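Local structure of SYE1 (4AWS) at residues 25-30 / 347-352; 44-49 / 87-92. The protein binds FMN and probably acts as an Old Yellow Enzyme-like oxidoreductase that reduces C=C bonds with NADH or NADPH. The protein carries 1 engineered substitution. All coordinates share one frame; numbering follows the deposited sequence.

Interaction 1: 25-30 / 347-352. Engineered in segment 25-30: Leu25 (natural residue Met). With FMN (flavin mononucleotide), chain B.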
ATOM      1  N   LEU A  25      -2.319  -2.603   5.605  1.00  5.51           N
ATOM      2  CA  LEU A  25      -3.560  -2.391   6.360  1.00  5.73           C
ATOM      3  C   LEU A  25      -3.326  -1.292   7.414  1.00  5.87           C
ATOM      4  O   LEU A  25      -2.824  -1.554   8.502  1.00  6.17           O
ATOM      5  CB  LEU A  25      -4.038  -3.660   7.038  1.00  6.32           C
ATOM      6  CG  LEU A  25      -4.355  -4.816   6.070  1.00  6.15           C
ATOM      7  CD1 LEU A  25      -4.216  -6.163   6.811  1.00  7.61           C
ATOM      8  CD2 LEU A  25      -5.726  -4.611   5.428  1.00  7.35           C
ATOM      9  N   THR A  26      -3.726  -0.074   7.067  1.00  5.98           N
ATOM     10  CA  THR A  26      -3.714   1.034   8.047  1.00  5.67           C
ATOM     11  C   THR A  26      -4.524   0.658   9.281  1.00  5.66           C
ATOM     12  O   THR A  26      -5.697   0.317   9.168  1.00  6.53           O
ATOM     13  CB  THR A  26      -4.342   2.252   7.348  1.00  5.88           C
ATOM     14  OG1 THR A  26      -3.441   2.773   6.367  1.00  6.54           O
ATOM     15  CG2 THR A  26      -4.648   3.407   8.304  1.00  6.37           C
ATOM     16  N   ARG A  27      -3.880   0.772  10.431  1.00  5.78           N
ATOM     17  CA  ARG A  27      -4.542   0.504  11.720  1.00  6.08           C
ATOM     18  C   ARG A  27      -4.557   1.710  12.634  1.00  6.02           C
ATOM     19  O   ARG A  27      -5.229   1.700  13.690  1.00  6.41           O
ATOM     20  CB  ARG A  27      -3.920  -0.693  12.443  1.00  6.36           C
ATOM     21  CG  ARG A  27      -3.805  -1.950  11.580  1.00  7.05           C
ATOM     22  CD  ARG A  27      -5.128  -2.402  10.922  1.00  7.13           C
ATOM     23  NE  ARG A  27      -6.155  -2.623  11.948  1.00  6.59           N
ATOM     24  CZ  ARG A  27      -6.263  -3.722  12.698  1.00  6.48           C
ATOM     25  NH1 ARG A  27      -5.470  -4.743  12.496  1.00  6.77           N
ATOM     26  NH2 ARG A  27      -7.174  -3.764  13.648  1.00  7.32           N
ATOM     27  N   SER A  28      -3.842   2.776  12.291  1.00  5.97           N
ATOM     28  CA  SER A  28      -3.848   4.030  13.066  1.00  6.25           C
ATOM     29  C   SER A  28      -3.593   3.779  14.539  1.00  6.48           C
ATOM     30  O   SER A  28      -4.313   4.279  15.414  1.00  7.48           O
ATOM     31  CB  SER A  28      -5.125   4.798  12.780  1.00  6.99           C
ATOM     32  OG  SER A  28      -5.129   5.279  11.446  1.00  7.40           O
ATOM     33  N   ARG A  29      -2.508   3.050  14.818  1.00  6.53           N
ATOM     34  CA  ARG A  29      -2.086   2.707  16.184  1.00  7.10           C
ATOM     35  C   ARG A  29      -0.789   3.396  16.548  1.00  7.15           C
ATOM     36  O   ARG A  29      -0.200   3.067  17.614  1.00  8.44           O
ATOM     37  CB  ARG A  29      -1.926   1.191  16.347  1.00  8.24           C
ATOM     38  CG  ARG A  29      -3.147   0.328  16.049  1.00  8.58           C
ATOM     39  CD  ARG A  29      -4.282   0.686  16.969  1.00  9.13           C
ATOM     40  NE  ARG A  29      -5.235  -0.375  17.338  1.00  7.85           N
ATOM     41  CZ  ARG A  29      -6.277  -0.787  16.637  1.00  7.31           C
ATOM     42  NH1 ARG A  29      -6.457  -0.391  15.387  1.00  7.44           N
ATOM     43  NH2 ARG A  29      -7.116  -1.664  17.181  1.00  7.80           N
ATOM     44  N   ALA A  30      -0.256   4.291  15.740  1.00  6.79           N
ATOM     45  CA  ALA A  30       1.077   4.844  16.022  1.00  6.98           C
ATOM     46  C   ALA A  30       1.060   5.713  17.289  1.00  7.00           C
ATOM     47  O   ALA A  30       0.094   6.413  17.590  1.00  8.28           O
ATOM     48  CB  ALA A  30       1.585   5.638  14.835  1.00  8.33           C
ATOM     49  N   ALA A 347     -15.292  -1.680  14.099  1.00  9.17           N
ATOM     50  CA  ALA A 347     -15.115  -0.581  15.065  1.00  9.96           C
ATOM     51  C   ALA A 347     -13.726  -0.519  15.637  1.00  9.42           C
ATOM     52  O   ALA A 347     -13.350   0.534  16.199  1.00 12.22           O
ATOM     53  CB  ALA A 347     -16.162  -0.719  16.174  1.00 13.87           C
ATOM     54  N   THR A 348     -12.888  -1.546  15.540  1.00  8.03           N
ATOM     55  CA  THR A 348     -11.526  -1.535  16.050  1.00  8.49           C
ATOM     56  C   THR A 348     -10.493  -1.596  14.959  1.00  7.22           C
ATOM     57  O   THR A 348      -9.304  -1.842  15.209  1.00  7.74           O
ATOM     58  CB  THR A 348     -11.310  -2.618  17.144  1.00  8.59           C
ATOM     59  OG1 THR A 348     -11.678  -3.859  16.545  1.00  8.59           O
ATOM     60  CG2 THR A 348     -12.128  -2.355  18.400  1.00 11.40           C
ATOM     61  N   LEU A 349     -10.883  -1.307  13.728  1.00  7.54           N
ATOM     62  CA  LEU A 349      -9.902  -1.222  12.650  1.00  7.39           C
ATOM     63  C   LEU A 349      -8.906  -0.098  12.872  1.00  7.11           C
ATOM     64  O   LEU A 349      -7.697  -0.304  12.622  1.00  7.19           O
ATOM     65  CB  LEU A 349     -10.596  -1.029  11.311  1.00  8.10           C
ATOM     66  CG  LEU A 349     -11.283  -2.292  10.787  1.00  8.50           C
ATOM     67  CD1 LEU A 349     -12.081  -1.947   9.553  1.00 10.52           C
ATOM     68  CD2 LEU A 349     -10.302  -3.401  10.518  1.00  9.68           C
ATOM     69  N   PHE A 350      -9.353   1.061  13.326  1.00  7.49           N
ATOM     70  CA  PHE A 350      -8.574   2.259  13.366  1.00  7.72           C
ATOM     71  C   PHE A 350      -8.545   2.852  14.766  1.00  8.52           C
ATOM     72  O   PHE A 350      -9.595   3.082  15.386  1.00 10.33           O
ATOM     73  CB  PHE A 350      -9.141   3.330  12.420  1.00  8.11           C
ATOM     74  CG  PHE A 350      -9.314   2.835  11.007  1.00  7.86           C
ATOM     75  CD1 PHE A 350      -8.253   2.431  10.249  1.00  8.19           C
ATOM     76  CD2 PHE A 350     -10.584   2.712  10.469  1.00 10.30           C
ATOM     77  CE1 PHE A 350      -8.435   1.987   8.979  1.00  9.30           C
ATOM     78  CE2 PHE A 350     -10.776   2.185   9.212  1.00 11.95           C
ATOM     79  CZ  PHE A 350      -9.696   1.879   8.439  1.00 10.25           C
ATOM     80  N   GLY A 351      -7.363   3.236  15.231  1.00  8.29           N
ATOM     81  CA  GLY A 351      -7.216   3.875  16.532  1.00  9.29           C
ATOM     82  C   GLY A 351      -7.355   2.889  17.667  1.00  9.23           C
ATOM     83  O   GLY A 351      -7.490   1.694  17.504  1.00  9.67           O
ATOM     84  N   GLY A 352      -7.331   3.416  18.867  1.00 11.94           N
ATOM     85  CA  GLY A 352      -7.328   2.569  20.043  1.00 11.81           C
ATOM     86  C   GLY A 352      -6.019   1.881  20.297  1.00 11.62           C
ATOM     87  O   GLY A 352      -4.907   2.396  19.982  1.00 15.38           O
TER
HETATM   88  N1  FMN B 500      -4.248  -0.544   1.099  1.00  5.47           N
HETATM   89  C2  FMN B 500      -3.087   0.121   0.944  1.00  5.58           C
HETATM   90  O2  FMN B 500      -2.445   0.099  -0.137  1.00  5.77           O
HETATM   91  N3  FMN B 500      -2.544   0.793   2.014  1.00  5.47           N
HETATM   92  C4  FMN B 500      -3.105   0.847   3.272  1.00  5.58           C
HETATM   93  O4  FMN B 500      -2.494   1.415   4.199  1.00  6.25           O
HETATM   94  C4A FMN B 500      -4.379   0.239   3.381  1.00  5.85           C
HETATM   95  N5  FMN B 500      -5.035   0.278   4.590  1.00  6.10           N
HETATM   96  C5A FMN B 500      -6.155  -0.510   4.736  1.00  5.74           C
HETATM   97  C6  FMN B 500      -6.770  -0.610   5.959  1.00  6.38           C
HETATM   98  C7  FMN B 500      -7.853  -1.455   6.204  1.00  6.72           C
HETATM   99  C7M FMN B 500      -8.379  -1.599   7.615  1.00  8.24           C
HETATM  100  C8  FMN B 500      -8.363  -2.203   5.154  1.00  6.51           C
HETATM  101  C8M FMN B 500      -9.466  -3.150   5.364  1.00  9.07           C
HETATM  102  C9  FMN B 500      -7.763  -2.122   3.886  1.00  6.26           C
HETATM  103  C9A FMN B 500      -6.668  -1.267   3.653  1.00  5.89           C
HETATM  104  N10 FMN B 500      -6.000  -1.233   2.420  1.00  6.02           N
HETATM  105  C10 FMN B 500      -4.850  -0.502   2.264  1.00  5.54           C
HETATM  106  C1' FMN B 500      -6.466  -2.140   1.330  1.00  5.90           C
HETATM  107  C2' FMN B 500      -5.990  -3.557   1.524  1.00  5.58           C
HETATM  108  O2' FMN B 500      -4.574  -3.682   1.357  1.00  5.75           O
HETATM  109  C3' FMN B 500      -6.632  -4.526   0.530  1.00  5.92           C
HETATM  110  O3' FMN B 500      -6.199  -4.233  -0.807  1.00  6.25           O
HETATM  111  C4' FMN B 500      -8.144  -4.566   0.540  1.00  6.16           C
HETATM  112  O4' FMN B 500      -8.650  -4.617   1.896  1.00  6.93           O
HETATM  113  C5' FMN B 500      -8.727  -5.666  -0.317  1.00  6.29           C
HETATM  114  O5' FMN B 500      -8.326  -6.961   0.148  1.00  6.17           O
HETATM  115  P   FMN B 500      -9.350  -7.846   1.072  1.00  6.20           P
HETATM  116  O1P FMN B 500      -9.462  -7.135   2.399  1.00  6.57           O
HETATM  117  O2P FMN B 500     -10.694  -7.899   0.339  1.00  6.88           O
HETATM  118  O3P FMN B 500      -8.647  -9.189   1.178  1.00  6.45           O
HETATM  119  O   HOH W   1      -4.195   4.959  18.272  1.00 29.15           O
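Thr348 O is gripped by three N-H groups from two arginines of 25-30. Arg29 holds it end-on with both terminal nitrogens; the straighter bond comes from NH2, 3.0 Å from Thr348 O, while NH1 approaches from above the carbonyl plane. Arg27 adds a longer bond from NH2. Next along the loop, Leu349 O takes the NE of Arg27 on a lone pair (2.9 Å, N-H...O angle 164°) and a weak bond from Arg29 NH1. Bends at chi2 and chi3 (-54° and -57°) fold the Arg27 chain back, bringing NE and NH2 to consecutive carbonyls although the side chain sets off away from 347-352. Arg27 O in turn accepts Arg29 NH1 in its carbonyl plane and, 3.0 Å away, Gly351 N, tying backbone to backbone. Just beyond Gly352, Gly353 O takes Arg29 NE and Gly356 O takes Arg27 NH2. A water bridges Ser28 O and Gly352 O at the outer end.

Nearer the flavin the contact is made by Thr26 and the Phe350 ring. Phe350 CE1 lies 3.2 Å from Thr26 O, a buried carbonyl without a hydrogen-bond partner, and CZ of the same ring packs 3.8 Å from FMN C7M. Thr26 OG1 donates to FMN O4 (2.7 Å). A leucine in place of Arg29 would probably leave Thr348 O with Arg27 alone of its three grips, and Arg27 O with the Gly351 N-H but without its side-chain donor. The chemistry implies that two cationic side chains, sharing neutral carbonyls, fasten a C-terminal loop beside the dimethylbenzene end of the flavin.

Interaction 2: 44-49 / 87-92. With BOG (octyl beta-D-glucopyranoside), chain E.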
ATOM      1  N   TYR A  44       1.687  -7.290  16.670  1.00  6.32           N
ATOM      2  CA  TYR A  44       0.682  -7.499  15.629  1.00  6.19           C
ATOM      3  C   TYR A  44       1.275  -8.086  14.350  1.00  5.55           C
ATOM      4  O   TYR A  44       0.778  -9.051  13.803  1.00  5.91           O
ATOM      5  CB  TYR A  44       0.015  -6.183  15.383  1.00  6.52           C
ATOM      6  CG  TYR A  44      -0.769  -6.005  14.102  1.00  6.09           C
ATOM      7  CD1 TYR A  44      -1.996  -6.624  13.892  1.00  6.07           C
ATOM      8  CD2 TYR A  44      -0.250  -5.181  13.110  1.00  6.47           C
ATOM      9  CE1 TYR A  44      -2.675  -6.435  12.703  1.00  6.13           C
ATOM     10  CE2 TYR A  44      -0.942  -4.950  11.936  1.00  6.94           C
ATOM     11  CZ  TYR A  44      -2.150  -5.582  11.744  1.00  6.07           C
ATOM     12  OH  TYR A  44      -2.926  -5.338  10.621  1.00  6.76           O
ATOM     13  N   TYR A  45       2.348  -7.464  13.842  1.00  5.74           N
ATOM     14  CA  TYR A  45       2.964  -7.956  12.626  1.00  5.63           C
ATOM     15  C   TYR A  45       3.614  -9.294  12.869  1.00  5.89           C
ATOM     16  O   TYR A  45       3.514 -10.200  12.015  1.00  6.11           O
ATOM     17  CB  TYR A  45       3.916  -6.946  12.068  1.00  5.96           C
ATOM     18  CG  TYR A  45       3.298  -5.761  11.356  1.00  5.83           C
ATOM     19  CD1 TYR A  45       2.676  -5.923  10.117  1.00  6.27           C
ATOM     20  CD2 TYR A  45       3.365  -4.490  11.885  1.00  6.35           C
ATOM     21  CE1 TYR A  45       2.137  -4.855   9.447  1.00  6.33           C
ATOM     22  CE2 TYR A  45       2.825  -3.405  11.198  1.00  6.31           C
ATOM     23  CZ  TYR A  45       2.209  -3.596   9.983  1.00  6.16           C
ATOM     24  OH  TYR A  45       1.705  -2.527   9.262  1.00  7.41           O
ATOM     25  N   ALA A  46       4.313  -9.480  13.995  1.00  6.00           N
ATOM     26  CA  ALA A  46       4.991 -10.757  14.244  1.00  6.50           C
ATOM     27  C   ALA A  46       3.981 -11.886  14.375  1.00  5.98           C
ATOM     28  O   ALA A  46       4.306 -13.024  13.980  1.00  7.02           O
ATOM     29  CB  ALA A  46       5.848 -10.629  15.498  1.00  8.86           C
ATOM     30  N   GLN A  47       2.792 -11.624  14.889  1.00  6.26           N
ATOM     31  CA  GLN A  47       1.746 -12.629  14.946  1.00  6.17           C
ATOM     32  C   GLN A  47       1.321 -13.146  13.566  1.00  6.30           C
ATOM     33  O   GLN A  47       0.751 -14.217  13.483  1.00  7.05           O
ATOM     34  CB  GLN A  47       0.501 -12.068  15.601  1.00  6.32           C
ATOM     35  CG  GLN A  47       0.580 -11.891  17.128  1.00  6.61           C
ATOM     36  CD  GLN A  47      -0.650 -11.320  17.743  1.00  6.53           C
ATOM     37  OE1 GLN A  47      -0.825 -11.400  19.016  1.00  9.57           O
ATOM     38  NE2 GLN A  47      -1.480 -10.734  17.048  1.00  5.89           N
ATOM     39  N   ARG A  48       1.574 -12.364  12.528  1.00  5.98           N
ATOM     40  CA  ARG A  48       1.122 -12.627  11.161  1.00  6.10           C
ATOM     41  C   ARG A  48       2.269 -13.045  10.253  1.00  6.50           C
ATOM     42  O   ARG A  48       2.113 -13.149   9.026  1.00  6.88           O
ATOM     43  CB  ARG A  48       0.357 -11.412  10.664  1.00  6.29           C
ATOM     44  CG  ARG A  48      -0.981 -11.296  11.378  1.00  5.96           C
ATOM     45  CD  ARG A  48      -1.641  -9.920  11.376  1.00  6.35           C
ATOM     46  NE  ARG A  48      -2.906  -9.971  12.104  1.00  6.41           N
ATOM     47  CZ  ARG A  48      -3.014 -10.112  13.408  1.00  5.99           C
ATOM     48  NH1 ARG A  48      -2.002  -9.999  14.159  1.00  6.15           N
ATOM     49  NH2 ARG A  48      -4.213 -10.348  13.951  1.00  7.06           N
ATOM     50  N   ALA A  49       3.437 -13.334  10.841  1.00  6.61           N
ATOM     51  CA  ALA A  49       4.654 -13.609  10.082  1.00  7.27           C
ATOM     52  C   ALA A  49       4.735 -14.986   9.448  1.00  7.16           C
ATOM     53  O   ALA A  49       5.748 -15.321   8.837  1.00  9.04           O
ATOM     54  CB  ALA A  49       5.883 -13.314  10.966  1.00 11.06           C
ATOM     55  N   THR A  87      10.450  -4.581  12.465  1.00  6.43           N
ATOM     56  CA  THR A  87      11.156  -5.455  11.548  1.00  6.67           C
ATOM     57  C   THR A  87      11.993  -6.485  12.297  1.00  7.09           C
ATOM     58  O   THR A  87      12.075  -7.627  11.841  1.00  7.51           O
ATOM     59  CB  THR A  87      12.004  -4.695  10.506  1.00  7.19           C
ATOM     60  OG1 THR A  87      13.125  -4.121  11.178  1.00  7.60           O
ATOM     61  CG2 THR A  87      11.189  -3.670   9.755  1.00  7.24           C
ATOM     62  N   GLU A  88      12.554  -6.123  13.436  1.00  7.29           N
ATOM     63  CA  GLU A  88      13.270  -7.125  14.246  1.00  7.76           C
ATOM     64  C   GLU A  88      12.329  -8.245  14.679  1.00  7.85           C
ATOM     65  O   GLU A  88      12.690  -9.432  14.632  1.00  8.47           O
ATOM     66  CB  GLU A  88      13.937  -6.481  15.450  1.00  8.83           C
ATOM     67  CG  GLU A  88      15.163  -5.698  15.082  1.00 11.07           C
ATOM     68  CD  GLU A  88      16.304  -6.504  14.513  1.00 12.46           C
ATOM     69  OE1 GLU A  88      16.597  -7.595  15.087  1.00 13.91           O
ATOM     70  OE2 GLU A  88      16.863  -6.082  13.479  1.00 14.47           O
ATOM     71  N   ALA A  89      11.118  -7.860  15.127  1.00  7.66           N
ATOM     72  CA  ALA A  89      10.175  -8.877  15.568  1.00  7.87           C
ATOM     73  C   ALA A  89       9.767  -9.804  14.435  1.00  7.48           C
ATOM     74  O   ALA A  89       9.690 -11.025  14.583  1.00  8.56           O
ATOM     75  CB  ALA A  89       8.968  -8.201  16.179  1.00  8.78           C
ATOM     76  N   VAL A  90       9.440  -9.221  13.286  1.00  7.11           N
ATOM     77  CA  VAL A  90       9.043  -9.988  12.107  1.00  7.01           C
ATOM     78  C   VAL A  90      10.157 -10.898  11.613  1.00  7.57           C
ATOM     79  O   VAL A  90       9.931 -12.077  11.320  1.00  8.22           O
ATOM     80  CB  VAL A  90       8.516  -9.040  11.019  1.00  7.20           C
ATOM     81  CG1 VAL A  90       8.338  -9.785   9.713  1.00  8.06           C
ATOM     82  CG2 VAL A  90       7.227  -8.394  11.463  1.00  7.95           C
ATOM     83  N   HIS A  91      11.377 -10.360  11.573  1.00  7.69           N
ATOM     84  CA  HIS A  91      12.487 -11.183  11.125  1.00  8.06           C
ATOM     85  C   HIS A  91      12.825 -12.289  12.083  1.00  8.36           C
ATOM     86  O   HIS A  91      13.250 -13.354  11.668  1.00  9.85           O
ATOM     87  CB  HIS A  91      13.725 -10.291  10.930  1.00  8.09           C
ATOM     88  CG  HIS A  91      13.584  -9.474   9.679  1.00  8.26           C
ATOM     89  ND1 HIS A  91      14.127  -8.231   9.541  1.00 10.07           N
ATOM     90  CD2 HIS A  91      12.971  -9.725   8.542  1.00  8.61           C
ATOM     91  CE1 HIS A  91      13.857  -7.763   8.316  1.00 10.27           C
ATOM     92  NE2 HIS A  91      13.151  -8.655   7.688  1.00  9.81           N
ATOM     93  N   ALA A  92      12.580 -12.103  13.363  1.00  8.39           N
ATOM     94  CA  ALA A  92      12.769 -13.201  14.338  1.00  8.90           C
ATOM     95  C   ALA A  92      11.845 -14.361  14.055  1.00  9.09           C
ATOM     96  O   ALA A  92      12.145 -15.506  14.387  1.00  9.98           O
ATOM     97  CB  ALA A  92      12.580 -12.666  15.736  1.00 10.31           C
TER
HETATM   98  C1  BOG E 503       3.591 -15.070  18.415  1.00 36.40           C
HETATM   99  O1  BOG E 503       4.185 -14.001  19.179  1.00 29.91           O
HETATM  100  C2  BOG E 503       4.089 -16.348  19.102  1.00 41.02           C
HETATM  101  O2  BOG E 503       5.510 -16.484  19.045  1.00 47.95           O
HETATM  102  C3  BOG E 503       3.383 -17.565  18.469  1.00 42.99           C
HETATM  103  O3  BOG E 503       3.814 -18.745  19.141  1.00 50.20           O
HETATM  104  C4  BOG E 503       1.898 -17.357  18.791  1.00 40.60           C
HETATM  105  O4  BOG E 503       1.088 -18.486  18.530  1.00 38.59           O
HETATM  106  C5  BOG E 503       1.453 -16.052  18.124  1.00 37.25           C
HETATM  107  O5  BOG E 503       2.169 -14.940  18.658  1.00 36.81           O
HETATM  108  C6  BOG E 503      -0.003 -15.899  18.639  1.00 34.36           C
HETATM  109  O6  BOG E 503      -0.638 -15.044  17.723  1.00 20.11           O
HETATM  110  C1' BOG E 503       4.132 -12.839  18.333  1.00 26.54           C
HETATM  111  C2' BOG E 503       4.828 -11.707  19.070  1.00 25.73           C
HETATM  112  C3' BOG E 503       6.319 -11.819  19.152  1.00 27.20           C
HETATM  113  C4' BOG E 503       6.931 -10.871  20.205  1.00 28.97           C
HETATM  114  C5' BOG E 503       6.981  -9.472  19.605  1.00 28.66           C
HETATM  115  C6' BOG E 503       7.474  -8.469  20.666  1.00 29.32           C
HETATM  116  C7' BOG E 503       7.549  -7.081  20.017  1.00 28.79           C
HETATM  117  C8' BOG E 503       8.036  -5.998  20.994  1.00 28.41           C
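Apolar contact carries the whole meeting of 44-49 with 87-92, and Val90 is its centre. Its CG2 reaches CB of Tyr45 at 3.7 Å and also lies against the backbone N of Ala46. The other branch, CG1, stands anti to the backbone N (chi1 170°), which turns it to the Ala49 side, 4.5 Å from Ala49 CB. Ala46 and Ala89 meet methyl to methyl, CB to CB at 4.0 Å, and such small side chains let the backbones come close: the CA atoms of Ala46 and Val90 are 4.6 Å apart.

No hydrogen bond crosses between the segments. Arg48 NH1 turns back to Tyr44 O (3.0 Å, N-H...O angle 154°), while its NE and NH2 go to Phe325 O and Ile326 O; one face of its guanidinium lies against Tyr44 CD1, offset toward the rim. The backbone closes a type I turn from Ala46 to Ala49, which presents the Ala49 methyl toward the helix 77-92.

A detergent molecule, octyl glucoside, runs its alkyl chain along the same alanine pair, with C2' 3.9 Å from Ala46 CB.

Beneath the contact lies the barrel. Tyr45 packs on Met22 of strand 20-22 and Ile54 of strand 53-60, and its OH bonds to Glu57. Val90 touches both Ile54 and Ile97 of strand 96-102, so two successive helices of the TIM barrel pack side by side over the first three strands.

In the fold
Both contacts are largely buried, yet they occupy different layers of the same TIM barrel. Interaction 1 ties the loop after strand 20-22 to a loop late in the chain, beside the flavin; interaction 2 joins helices 39-46 and 77-92 in the outer layer, where detergent binds. Loops without regular structure are held through arginines and backbone carbonyls, whereas helix 39-46 and the turn after it meet helix 77-92 through small apolar groups, with no hydrogen bond between them. The two are nested along the chain, interaction 2 within the loop closed by interaction 1. They touch where Arg27 NH1 makes a weak hydrogen bond to Tyr44 OH, and Glu57 is hydrogen-bonded to both Arg27 N and Tyr45 OH.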